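Local atomic coordinates of putative glycosyl hydrolase (Bacteroides thetaiotaomicron VPI-5482, PDB entry 3K11), a protein that is of unestablished function but probably acts as a hydrolase of the glycoside hydrolase 88 family. Residues 84-92 with 103-111; 261-269 with 312-320. All coordinates share one frame; numbering follows the deposited sequence.

Contact 1: 84-92 with 103-111; sequences WGVTYSALI and YTDYVQNRF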
loop_
_atom_site.group_PDB
_atom_site.type_symbol
_atom_site.label_atom_id
_atom_site.label_comp_id
_atom_site.label_asym_id
_atom_site.label_seq_id
_atom_site.Cartn_x
_atom_site.Cartn_y
_atom_site.Cartn_z
ATOM N N TRP A 84 32.632 -8.431 -2.838
ATOM C CA TRP A 84 33.734 -8.431 -1.882
ATOM C C TRP A 84 34.372 -7.058 -1.757
ATOM O O TRP A 84 34.907 -6.737 -0.702
ATOM C CB TRP A 84 34.744 -9.577 -2.177
ATOM C CG TRP A 84 34.888 -10.419 -0.966
ATOM C CD1 TRP A 84 35.993 -10.619 -0.224
ATOM C CD2 TRP A 84 33.812 -11.070 -0.266
ATOM N NE1 TRP A 84 35.702 -11.398 0.852
ATOM C CE2 TRP A 84 34.366 -11.684 0.862
ATOM C CE3 TRP A 84 32.439 -11.180 -0.490
ATOM C CZ2 TRP A 84 33.603 -12.422 1.754
ATOM C CZ3 TRP A 84 31.664 -11.923 0.411
ATOM C CH2 TRP A 84 32.250 -12.516 1.516
ATOM N N GLY A 85 34.299 -6.231 -2.815
ATOM C CA GLY A 85 34.674 -4.818 -2.695
ATOM C C GLY A 85 33.909 -4.200 -1.517
ATOM O O GLY A 85 34.478 -3.465 -0.676
ATOM N N VAL A 86 32.632 -4.530 -1.409
ATOM C CA VAL A 86 31.864 -4.023 -0.270
ATOM C C VAL A 86 32.412 -4.587 1.044
ATOM O O VAL A 86 32.613 -3.858 2.051
ATOM C CB VAL A 86 30.340 -4.318 -0.426
ATOM C CG1 VAL A 86 29.567 -3.748 0.795
ATOM C CG2 VAL A 86 29.819 -3.773 -1.743
ATOM N N THR A 87 32.717 -5.883 1.059
ATOM C CA THR A 87 33.252 -6.522 2.275
ATOM C C THR A 87 34.539 -5.855 2.718
ATOM O O THR A 87 34.755 -5.622 3.926
ATOM C CB THR A 87 33.471 -8.014 2.040
ATOM O OG1 THR A 87 32.212 -8.633 1.747
ATOM C CG2 THR A 87 34.143 -8.706 3.269
ATOM N N TYR A 88 35.413 -5.558 1.763
ATOM C CA TYR A 88 36.677 -4.908 2.131
ATOM C C TYR A 88 36.453 -3.529 2.773
ATOM O O TYR A 88 37.088 -3.188 3.771
ATOM C CB TYR A 88 37.593 -4.760 0.919
ATOM C CG TYR A 88 38.053 -6.073 0.329
ATOM C CD1 TYR A 88 38.677 -7.041 1.122
ATOM C CD2 TYR A 88 37.898 -6.335 -1.025
ATOM C CE1 TYR A 88 39.086 -8.247 0.569
ATOM C CE2 TYR A 88 38.306 -7.545 -1.578
ATOM C CZ TYR A 88 38.916 -8.486 -0.786
ATOM O OH TYR A 88 39.322 -9.694 -1.330
ATOM N N SER A 89 35.576 -2.719 2.176
ATOM C CA SER A 89 35.227 -1.405 2.760
ATOM C C SER A 89 34.609 -1.556 4.138
ATOM O O SER A 89 34.934 -0.785 5.057
ATOM C CB SER A 89 34.291 -0.577 1.834
ATOM O OG SER A 89 35.031 0.139 0.825
ATOM N N ALA A 90 33.727 -2.540 4.288
ATOM C CA ALA A 90 33.113 -2.838 5.591
ATOM C C ALA A 90 34.129 -3.117 6.683
ATOM O O ALA A 90 34.031 -2.609 7.828
ATOM C CB ALA A 90 32.167 -4.017 5.449
ATOM N N LEU A 91 35.104 -3.958 6.355
ATOM C CA LEU A 91 36.136 -4.364 7.331
ATOM C C LEU A 91 37.109 -3.251 7.672
ATOM O O LEU A 91 37.574 -3.153 8.828
ATOM C CB LEU A 91 36.868 -5.605 6.808
ATOM C CG LEU A 91 36.015 -6.889 6.844
ATOM C CD1 LEU A 91 36.705 -8.028 6.047
ATOM C CD2 LEU A 91 35.633 -7.311 8.305
ATOM N N ILE A 92 37.420 -2.392 6.697
ATOM C CA ILE A 92 38.197 -1.188 6.983
ATOM C C ILE A 92 37.442 -0.357 8.019
ATOM O O ILE A 92 37.996 0.123 9.011
ATOM C CB ILE A 92 38.469 -0.384 5.704
ATOM C CG1 ILE A 92 39.424 -1.135 4.775
ATOM C CG2 ILE A 92 39.055 1.043 6.017
ATOM C CD1 ILE A 92 39.390 -0.604 3.325
ATOM N N TYR A 103 40.346 -7.265 11.490
ATOM C CA TYR A 103 39.536 -6.888 10.348
ATOM C C TYR A 103 40.387 -6.268 9.238
ATOM O O TYR A 103 40.264 -6.645 8.073
ATOM C CB TYR A 103 38.408 -5.948 10.757
ATOM C CG TYR A 103 37.422 -6.486 11.769
ATOM C CD1 TYR A 103 37.001 -7.799 11.752
ATOM C CD2 TYR A 103 36.862 -5.653 12.710
ATOM C CE1 TYR A 103 36.086 -8.263 12.673
ATOM C CE2 TYR A 103 35.910 -6.113 13.611
ATOM C CZ TYR A 103 35.518 -7.404 13.578
ATOM O OH TYR A 103 34.590 -7.876 14.477
ATOM N N THR A 104 41.272 -5.345 9.596
ATOM C CA THR A 104 42.143 -4.760 8.579
ATOM C C THR A 104 43.268 -5.727 8.187
ATOM O O THR A 104 43.717 -5.700 7.031
ATOM C CB THR A 104 42.679 -3.391 8.947
ATOM O OG1 THR A 104 42.960 -3.350 10.337
ATOM C CG2 THR A 104 41.662 -2.283 8.563
ATOM N N ASP A 105 43.699 -6.601 9.095
ATOM C CA ASP A 105 44.697 -7.626 8.729
ATOM C C ASP A 105 44.175 -8.477 7.573
ATOM O O ASP A 105 44.926 -8.860 6.665
ATOM C CB ASP A 105 44.979 -8.579 9.875
ATOM C CG ASP A 105 45.806 -7.947 11.007
ATOM O OD1 ASP A 105 46.305 -6.810 10.843
ATOM O OD2 ASP A 105 45.910 -8.611 12.066
ATOM N N TYR A 106 42.889 -8.798 7.619
ATOM C CA TYR A 106 42.256 -9.555 6.549
ATOM C C TYR A 106 42.353 -8.844 5.215
ATOM O O TYR A 106 42.655 -9.448 4.199
ATOM C CB TYR A 106 40.773 -9.783 6.904
ATOM C CG TYR A 106 39.962 -10.462 5.838
ATOM C CD1 TYR A 106 39.308 -9.714 4.856
ATOM C CD2 TYR A 106 39.799 -11.841 5.821
ATOM C CE1 TYR A 106 38.545 -10.320 3.883
ATOM C CE2 TYR A 106 39.019 -12.465 4.827
ATOM C CZ TYR A 106 38.407 -11.677 3.862
ATOM O OH TYR A 106 37.651 -12.225 2.873
ATOM N N VAL A 107 42.032 -7.554 5.208
ATOM C CA VAL A 107 42.023 -6.781 3.981
ATOM C C VAL A 107 43.446 -6.621 3.486
ATOM O O VAL A 107 43.733 -6.775 2.304
ATOM C CB VAL A 107 41.341 -5.411 4.170
ATOM C CG1 VAL A 107 41.239 -4.701 2.831
ATOM C CG2 VAL A 107 39.881 -5.594 4.777
ATOM N N GLN A 108 44.348 -6.282 4.401
ATOM C CA GLN A 108 45.776 -6.224 4.060
ATOM C C GLN A 108 46.230 -7.509 3.364
ATOM O O GLN A 108 46.853 -7.481 2.304
ATOM C CB GLN A 108 46.603 -6.002 5.331
ATOM C CG GLN A 108 46.527 -4.591 5.929
ATOM C CD GLN A 108 47.442 -3.603 5.234
ATOM O OE1 GLN A 108 48.233 -3.992 4.380
ATOM N NE2 GLN A 108 47.358 -2.332 5.611
ATOM N N ASN A 109 45.904 -8.639 3.971
ATOM C CA ASN A 109 46.347 -9.910 3.469
ATOM C C ASN A 109 45.818 -10.196 2.072
ATOM O O ASN A 109 46.584 -10.576 1.189
ATOM C CB ASN A 109 45.946 -11.003 4.432
ATOM C CG ASN A 109 46.275 -12.366 3.923
ATOM O OD1 ASN A 109 45.428 -13.039 3.339
ATOM N ND2 ASN A 109 47.522 -12.793 4.123
ATOM N N ARG A 110 44.518 -9.998 1.874
ATOM C CA ARG A 110 43.919 -10.262 0.554
ATOM C C ARG A 110 44.428 -9.313 -0.524
ATOM O O ARG A 110 44.726 -9.739 -1.643
ATOM C CB ARG A 110 42.389 -10.241 0.619
ATOM C CG ARG A 110 41.762 -11.268 1.580
ATOM C CD ARG A 110 42.351 -12.622 1.435
ATOM N NE ARG A 110 41.589 -13.651 2.169
ATOM C CZ ARG A 110 41.707 -13.914 3.466
ATOM N NH1 ARG A 110 42.476 -13.169 4.258
ATOM N NH2 ARG A 110 41.031 -14.917 3.990
ATOM N N PHE A 111 44.525 -8.029 -0.193
ATOM C CA PHE A 111 45.052 -7.058 -1.156
ATOM C C PHE A 111 46.507 -7.283 -1.502
ATOM O O PHE A 111 46.899 -7.164 -2.657
ATOM C CB PHE A 111 44.864 -5.605 -0.653
ATOM C CG PHE A 111 43.443 -5.095 -0.680
ATOM C CD1 PHE A 111 42.428 -5.775 -1.336
ATOM C CD2 PHE A 111 43.162 -3.854 -0.124
ATOM C CE1 PHE A 111 41.183 -5.258 -1.397
ATOM C CE2 PHE A 111 41.867 -3.334 -0.198
ATOM C CZ PHE A 111 40.904 -4.052 -0.789
#

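Contact 2: 261-269 with 312-320; sequences AFCWARANG and FWHQLLDCN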
loop_
_atom_site.group_PDB
_atom_site.type_symbol
_atom_site.label_atom_id
_atom_site.label_comp_id
_atom_site.label_asym_id
_atom_site.label_seq_id
_atom_site.Cartn_x
_atom_site.Cartn_y
_atom_site.Cartn_z
ATOM N N ALA A 261 8.787 2.207 -12.667
ATOM C CA ALA A 261 9.581 2.162 -11.458
ATOM C C ALA A 261 9.412 0.811 -10.797
ATOM O O ALA A 261 8.303 0.434 -10.449
ATOM C CB ALA A 261 9.133 3.263 -10.501
ATOM N N PHE A 262 10.502 0.074 -10.688
ATOM C CA PHE A 262 10.575 -1.073 -9.839
ATOM C C PHE A 262 11.611 -0.696 -8.780
ATOM O O PHE A 262 12.796 -0.623 -9.068
ATOM C CB PHE A 262 10.942 -2.312 -10.637
ATOM C CG PHE A 262 9.823 -2.728 -11.587
ATOM C CD1 PHE A 262 8.778 -3.501 -11.124
ATOM C CD2 PHE A 262 9.782 -2.257 -12.861
ATOM C CE1 PHE A 262 7.710 -3.779 -11.926
ATOM C CE2 PHE A 262 8.710 -2.587 -13.685
ATOM C CZ PHE A 262 7.693 -3.334 -13.196
ATOM N N CYS A 263 11.145 -0.382 -7.569
ATOM C CA CYS A 263 11.999 0.205 -6.512
ATOM C C CYS A 263 12.679 -0.915 -5.740
ATOM O O CYS A 263 12.357 -1.192 -4.602
ATOM C CB CYS A 263 11.147 1.076 -5.593
ATOM S SG CYS A 263 10.381 2.447 -6.557
ATOM N N TRP A 264 13.565 -1.608 -6.432
ATOM C CA TRP A 264 14.239 -2.775 -5.890
ATOM C C TRP A 264 15.095 -2.383 -4.694
ATOM O O TRP A 264 15.880 -1.426 -4.752
ATOM C CB TRP A 264 15.062 -3.463 -6.990
ATOM C CG TRP A 264 15.784 -4.678 -6.550
ATOM C CD1 TRP A 264 15.289 -5.680 -5.787
ATOM C CD2 TRP A 264 17.148 -5.008 -6.824
ATOM N NE1 TRP A 264 16.240 -6.627 -5.586
ATOM C CE2 TRP A 264 17.406 -6.240 -6.197
ATOM C CE3 TRP A 264 18.140 -4.418 -7.585
ATOM C CZ2 TRP A 264 18.633 -6.888 -6.287
ATOM C CZ3 TRP A 264 19.384 -5.040 -7.637
ATOM C CH2 TRP A 264 19.605 -6.265 -6.990
ATOM N N ALA A 265 14.913 -3.084 -3.587
ATOM C CA ALA A 265 15.572 -2.710 -2.306
ATOM C C ALA A 265 17.067 -2.697 -2.327
ATOM O O ALA A 265 17.670 -1.699 -1.886
ATOM C CB ALA A 265 15.029 -3.596 -1.119
ATOM N N ARG A 266 17.725 -3.725 -2.873
ATOM C CA ARG A 266 19.181 -3.679 -2.818
ATOM C C ARG A 266 19.736 -2.494 -3.600
ATOM O O ARG A 266 20.575 -1.789 -3.084
ATOM C CB ARG A 266 19.831 -4.969 -3.273
ATOM C CG ARG A 266 21.363 -4.828 -3.252
ATOM C CD ARG A 266 22.128 -6.118 -3.143
ATOM N NE ARG A 266 21.965 -6.975 -4.301
ATOM C CZ ARG A 266 21.550 -8.236 -4.259
ATOM N NH1 ARG A 266 21.236 -8.838 -3.122
ATOM N NH2 ARG A 266 21.502 -8.924 -5.403
ATOM N N ALA A 267 19.244 -2.237 -4.801
ATOM C CA ALA A 267 19.771 -1.128 -5.606
ATOM C C ALA A 267 19.416 0.195 -4.942
ATOM O O ALA A 267 20.179 1.148 -5.022
ATOM C CB ALA A 267 19.260 -1.192 -7.070
ATOM N N ASN A 268 18.265 0.278 -4.261
ATOM C CA ASN A 268 17.978 1.468 -3.478
ATOM C C ASN A 268 18.974 1.601 -2.353
ATOM O O ASN A 268 19.451 2.702 -2.067
ATOM C CB ASN A 268 16.532 1.461 -2.964
ATOM C CG ASN A 268 15.612 2.204 -3.914
ATOM O OD1 ASN A 268 15.384 3.420 -3.729
ATOM N ND2 ASN A 268 15.162 1.521 -4.999
ATOM N N GLY A 269 19.414 0.469 -1.793
ATOM C CA GLY A 269 20.519 0.487 -0.837
ATOM C C GLY A 269 21.793 1.016 -1.475
ATOM O O GLY A 269 22.473 1.863 -0.907
ATOM N N PHE A 312 12.856 -5.567 8.631
ATOM C CA PHE A 312 13.370 -5.703 7.276
ATOM C C PHE A 312 12.610 -4.760 6.345
ATOM O O PHE A 312 11.477 -4.337 6.631
ATOM C CB PHE A 312 13.120 -7.120 6.758
ATOM C CG PHE A 312 13.870 -8.189 7.481
ATOM C CD1 PHE A 312 15.187 -8.484 7.138
ATOM C CD2 PHE A 312 13.260 -8.922 8.500
ATOM C CE1 PHE A 312 15.881 -9.489 7.808
ATOM C CE2 PHE A 312 13.934 -9.939 9.151
ATOM C CZ PHE A 312 15.265 -10.188 8.842
ATOM N N TRP A 313 13.209 -4.525 5.188
ATOM C CA TRP A 313 12.534 -3.910 4.070
ATOM C C TRP A 313 12.199 -4.963 3.000
ATOM O O TRP A 313 12.778 -6.055 2.949
ATOM C CB TRP A 313 13.381 -2.781 3.499
ATOM C CG TRP A 313 13.402 -1.534 4.307
ATOM C CD1 TRP A 313 12.649 -0.402 4.066
ATOM C CD2 TRP A 313 14.181 -1.246 5.473
ATOM N NE1 TRP A 313 12.926 0.562 5.006
ATOM C CE2 TRP A 313 13.859 0.074 5.874
ATOM C CE3 TRP A 313 15.114 -1.962 6.233
ATOM C CZ2 TRP A 313 14.443 0.683 6.969
ATOM C CZ3 TRP A 313 15.742 -1.323 7.312
ATOM C CH2 TRP A 313 15.392 -0.022 7.670
ATOM N N HIS A 314 11.180 -4.631 2.201
ATOM C CA HIS A 314 10.662 -5.485 1.152
ATOM C C HIS A 314 11.490 -5.380 -0.150
ATOM O O HIS A 314 11.923 -4.273 -0.550
ATOM C CB HIS A 314 9.218 -5.126 0.855
ATOM C CG HIS A 314 8.270 -5.386 1.976
ATOM N ND1 HIS A 314 7.644 -6.607 2.157
ATOM C CD2 HIS A 314 7.823 -4.576 2.972
ATOM C CE1 HIS A 314 6.851 -6.528 3.220
ATOM N NE2 HIS A 314 6.947 -5.316 3.742
ATOM N N GLN A 315 11.611 -6.526 -0.836
ATOM C CA GLN A 315 12.356 -6.703 -2.114
ATOM C C GLN A 315 12.019 -5.611 -3.128
ATOM O O GLN A 315 12.898 -5.056 -3.769
ATOM C CB GLN A 315 12.024 -8.080 -2.673
ATOM C CG GLN A 315 12.419 -8.378 -4.078
ATOM C CD GLN A 315 13.850 -8.641 -4.281
ATOM O OE1 GLN A 315 14.704 -8.262 -3.465
ATOM N NE2 GLN A 315 14.158 -9.286 -5.405
ATOM N N LEU A 316 10.720 -5.337 -3.290
ATOM C CA LEU A 316 10.263 -4.087 -3.950
ATOM C C LEU A 316 9.747 -3.247 -2.789
ATOM O O LEU A 316 8.790 -3.630 -2.104
ATOM C CB LEU A 316 9.168 -4.319 -4.982
ATOM C CG LEU A 316 9.662 -5.006 -6.287
ATOM C CD1 LEU A 316 8.511 -5.188 -7.318
ATOM C CD2 LEU A 316 10.877 -4.277 -6.915
ATOM N N LEU A 317 10.370 -2.093 -2.569
ATOM C CA LEU A 317 10.213 -1.377 -1.298
ATOM C C LEU A 317 8.803 -0.979 -0.996
ATOM O O LEU A 317 8.353 -1.023 0.189
ATOM C CB LEU A 317 11.086 -0.158 -1.270
ATOM C CG LEU A 317 12.596 -0.360 -1.124
ATOM C CD1 LEU A 317 13.328 0.962 -1.459
ATOM C CD2 LEU A 317 12.977 -0.885 0.292
ATOM N N ASP A 318 8.092 -0.615 -2.080
ATOM C CA ASP A 318 6.736 -0.091 -1.992
ATOM C C ASP A 318 5.683 -1.131 -2.303
ATOM O O ASP A 318 4.523 -0.788 -2.589
ATOM C CB ASP A 318 6.563 1.136 -2.902
ATOM C CG ASP A 318 6.888 0.858 -4.357
ATOM O OD1 ASP A 318 7.552 -0.172 -4.638
ATOM O OD2 ASP A 318 6.494 1.698 -5.211
ATOM N N CYS A 319 6.072 -2.404 -2.199
ATOM C CA CYS A 319 5.170 -3.548 -2.431
ATOM C C CYS A 319 5.260 -4.422 -1.188
ATOM O O CYS A 319 6.180 -5.236 -1.060
ATOM C CB CYS A 319 5.611 -4.338 -3.668
ATOM S SG CYS A 319 5.453 -3.348 -5.159
ATOM N N ASN A 320 4.313 -4.241 -0.250
ATOM C CA ASN A 320 4.409 -4.918 1.046
ATOM C C ASN A 320 4.073 -6.415 1.002
ATOM O O ASN A 320 4.139 -7.090 2.025
ATOM C CB ASN A 320 3.680 -4.149 2.162
ATOM C CG ASN A 320 2.201 -4.345 2.165
ATOM O OD1 ASN A 320 1.664 -5.047 1.320
ATOM N ND2 ASN A 320 1.526 -3.790 3.190
HETATM O O HOH W 1 6.196 1.287 -7.856
HETATM O O HOH W 2 8.502 -1.072 -6.897
HETATM O O HOH W 3 16.662 -6.408 -2.370
#

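Contact 1: 84-92 with 103-111
The ring of Y88 is a knob in the hole formed by Y106, V107, R110 and F111 on helix 101-128, and it can be followed outward atom by atom. Its CB already meets F111, 3.8 Å from CZ of that ring. CG is anti to the carbonyl carbon, which lays the ring along the flank of the neighbouring helix. CD2 then approaches F111 CE1 to 3.5 Å; CD1, the other ortho carbon, rests against V107 CG1, and further out CE1 touches CE1 of Y106 and CB of R110. At the tip, Y88 OH passes R110 CB at 3.7 Å and finds its hydrogen bond on the backbone O of L79. F111 turns its edge to a face of Y88, with ring planes 56° apart and centroids separated by 4.6 Å, an edge-to-face pair.

The two helices, 82-98 and 101-128, follow each other after a very short link and pack as a helical hairpin: the axes of the segments approach to 8.6 Å, their directions 139° apart. This suits the six-hairpin helical fold of the clan, in which successive hairpins build an alpha/alpha barrel.

L91 fills the next position, and its two methyls part: CD2 lies against Y103 CD1, and L91 CD1 packs tightly, 3.3 Å from Y106 CD1. Y106 has CG anti to its own N, a setting that carries its hydroxyl across to W84. There W84 NE1 donates to Y106 OH over 2.9 Å in a nearly straight bond (177°), with the oxygen lying in the indole plane. T47 OG1 is a second partner of that oxygen, while R110 turns its guanidinium away to D44 and the O of T47.

Contact 2: 261-269 with 312-320
W264 and Q315 meet with their flat groups almost perpendicular, indole and amide planes 87° apart, the amide standing at the pyrrole edge of the ring. The bend of Q315 at chi2 (76°) brings OE1 back to the indole. The resulting bond from W264 NE1 to Q315 OE1 is weak, 3.1 Å long and bent to 137°; Q315 NE2 is instead held by the O of Y387. Water 3 donates to the same OE1 and links it, weakly, to R266 N.

The backbones are joined more firmly. A265 N donates to Q315 O over 2.8 Å, and L317 N donates to C263 O at 3.0 Å, a single bridge pairing W264 with L316. W264 occupies the N-cap position of the helix beginning at A265, and its backbone O accepts from both N and ND2 of N268.

L317 crosses N268 obliquely, L317 CD1 lying 3.6 Å from N268 CB, while CD2 sits on A265 CB. The F262 and L316 side chains run alongside each other in one direction, and L316 CD1 reaches the edge of the phenyl ring. D318 works through water: water 2 joins its OD1 to C263 N, and K245 forms a salt bridge with its OD2. With an alanine in place of N268 the amide is gone, and H299 NE2 and the O of Y248 would probably lose their partner, W264 O one of its two donors, and L317 CD1 part of its packing.

Around this junction, helix 326-342 covers A265 and L317 through A328 and Y332, strand 247-253 lies against C263 and L317 through L247, helix 384-388 packs on F262 and L316, and the short, weakly bonded strand 313-314 pairs antiparallel with 324-325.

Overall arrangement
Contact 1 and contact 2 lie on opposite sides of the chain's centre, 13 Å and 15 Å from it, with their own centres 28 Å apart. Their nearest atoms are about 8 Å from each other and do not touch. Along the chain they follow in series, and both fall in the glycosyl hydrolase family 88 range. Contact 1 joins consecutive helices, whereas 261-269 with 312-320 ties a helix start to a loop 43 residues on. Each has a bound 1,2-ethanediol about 4 Å from a side chain, T104 and H314 respectively; these probably come from the crystallisation liquor, so neither by itself locates an active site.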